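Local coordinates for PA3566 protein (PDB 1X7V) that is of unknown function but adopts the alpha-beta plait of the antibiotic biosynthesis monooxygenase family and may act as an oxidoreductase, at residues 21-24 against 25-29. Numbering follows the deposited sequence.
Sequences EALE and RELRA
Glu24 and Arg28, one helical turn apart, form an i to i+4 salt bridge in which a single carboxylate oxygen accepts from two nitrogens of the arginine, NE and NH2. Arg28 NE lies 3.0 Å from Glu24 OE2 and Arg28 NH2 3.1 Å from the same oxygen, so the guanidinium offers its side rather than its end. The oxygen sits at the guanidinium edge, in its plane, while the carboxylate is turned 43° from that plane. NE meets the anti lone pair of OE2; NH2 comes from the same anti side but well above the carboxylate plane, and its bond is more bent. The chains run alongside each other, that of Glu24 extended with CG anti to its backbone N (chi1 177°).

A water bridges Ala22, Arg25 and Glu26. It donates to Ala22 O and to Glu26 OE2 and accepts from Arg25 NH2, 2.7 Å away, linking two opposite charges to a backbone carbonyl. A bend at chi3 (55°) folds the Arg25 guanidinium back, one face over Ala22 CA. The other oxygen of the Glu26 carboxylate, OE1, is hydrogen-bonded to Asn83 ND2.

On the buried side Leu23 CG touches Leu27 CD1 at 3.8 Å, the two side chains crossing at a slant. Both reach Ile13 and Phe55 of the sheet, and Leu27 also meets Phe79 of helix 74-80.

Backbone bonds from Arg25, Glu26, Leu27 and Arg28 to the carbonyls four residues earlier, the Leu27 N to Leu23 O bond at 2.8 Å, are the i+4 to i bonds of an amphipathic alpha-helix, 20-36, packed on the four-stranded antiparallel sheet of a ferredoxin-like alpha-beta plait, the fold of the dimeric alpha-beta barrel superfamily.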
loop_
_atom_site.group_PDB
_atom_site.type_symbol
_atom_site.label_atom_id
_atom_site.label_comp_id
_atom_site.label_asym_id
_atom_site.label_seq_id
_atom_site.Cartn_x
_atom_site.Cartn_y
_atom_site.Cartn_z
ATOM N N GLU A 21 -1.303 11.913 10.499
ATOM C CA GLU A 21 -1.123 10.965 11.570
ATOM C C GLU A 21 -2.164 9.864 11.553
ATOM O O GLU A 21 -1.840 8.700 11.839
ATOM C CB GLU A 21 -1.146 11.678 12.909
ATOM C CG GLU A 21 0.014 12.684 13.063
ATOM C CD GLU A 21 1.379 12.077 13.483
ATOM O OE1 GLU A 21 1.808 11.008 12.948
ATOM O OE2 GLU A 21 2.063 12.716 14.330
ATOM N N ALA A 22 -3.402 10.228 11.239
ATOM C CA ALA A 22 -4.492 9.267 11.177
ATOM C C ALA A 22 -4.240 8.293 10.023
ATOM O O ALA A 22 -4.400 7.052 10.145
ATOM C CB ALA A 22 -5.842 9.970 10.991
ATOM N N LEU A 23 -3.845 8.823 8.886
ATOM C CA LEU A 23 -3.557 7.949 7.745
ATOM C C LEU A 23 -2.358 6.967 7.978
ATOM O O LEU A 23 -2.417 5.775 7.605
ATOM C CB LEU A 23 -3.377 8.817 6.476
ATOM C CG LEU A 23 -3.020 8.007 5.199
ATOM C CD1 LEU A 23 -4.155 7.013 4.962
ATOM C CD2 LEU A 23 -2.719 8.874 3.959
ATOM N N GLU A 24 -1.277 7.445 8.575
ATOM C CA GLU A 24 -0.138 6.617 8.951
ATOM C C GLU A 24 -0.569 5.469 9.860
ATOM O O GLU A 24 -0.113 4.355 9.656
ATOM C CB GLU A 24 0.915 7.450 9.679
ATOM C CG GLU A 24 2.131 6.628 10.189
ATOM C CD GLU A 24 3.196 7.509 10.861
ATOM O OE1 GLU A 24 3.357 8.696 10.450
ATOM O OE2 GLU A 24 3.887 7.001 11.774
ATOM N N ARG A 25 -1.421 5.760 10.857
ATOM C CA ARG A 25 -1.959 4.749 11.779
ATOM C C ARG A 25 -2.640 3.662 10.967
ATOM O O ARG A 25 -2.397 2.492 11.170
ATOM C CB ARG A 25 -2.946 5.384 12.758
ATOM C CG ARG A 25 -3.525 4.408 13.682
ATOM C CD ARG A 25 -4.233 5.070 14.817
ATOM N NE ARG A 25 -5.218 5.978 14.324
ATOM C CZ ARG A 25 -5.277 7.284 14.605
ATOM N NH1 ARG A 25 -4.441 7.895 15.466
ATOM N NH2 ARG A 25 -6.229 7.968 14.044
ATOM N N GLU A 26 -3.460 4.066 10.014
ATOM C CA GLU A 26 -4.224 3.143 9.208
ATOM C C GLU A 26 -3.348 2.329 8.263
ATOM O O GLU A 26 -3.558 1.109 8.128
ATOM C CB GLU A 26 -5.319 3.905 8.453
ATOM C CG GLU A 26 -6.386 4.495 9.386
ATOM C CD GLU A 26 -7.102 3.447 10.284
ATOM O OE1 GLU A 26 -7.840 2.611 9.707
ATOM O OE2 GLU A 26 -6.960 3.465 11.564
ATOM N N LEU A 27 -2.409 2.995 7.592
ATOM C CA LEU A 27 -1.442 2.322 6.676
ATOM C C LEU A 27 -0.546 1.329 7.417
ATOM O O LEU A 27 -0.248 0.232 6.933
ATOM C CB LEU A 27 -0.599 3.362 5.922
ATOM C CG LEU A 27 -1.304 4.240 4.920
ATOM C CD1 LEU A 27 -0.414 5.372 4.391
ATOM C CD2 LEU A 27 -1.886 3.365 3.742
ATOM N N ARG A 28 -0.114 1.670 8.624
ATOM C CA ARG A 28 0.805 0.782 9.378
ATOM C C ARG A 28 0.121 -0.601 9.650
ATOM O O ARG A 28 0.762 -1.679 9.642
ATOM C CB ARG A 28 1.227 1.431 10.680
ATOM C CG ARG A 28 2.336 2.502 10.573
ATOM C CD ARG A 28 2.561 3.088 11.972
ATOM N NE ARG A 28 3.673 4.036 12.049
ATOM C CZ ARG A 28 4.962 3.722 12.167
ATOM N NH1 ARG A 28 5.376 2.465 12.233
ATOM N NH2 ARG A 28 5.862 4.691 12.244
ATOM N N ALA A 29 -1.185 -0.561 9.803
ATOM C CA ALA A 29 -1.980 -1.746 10.135
ATOM C C ALA A 29 -1.922 -2.740 9.015
ATOM O O ALA A 29 -2.137 -3.969 9.244
ATOM C CB ALA A 29 -3.417 -1.382 10.385
HETATM O O HOH W 1 -6.773 6.183 12.105
#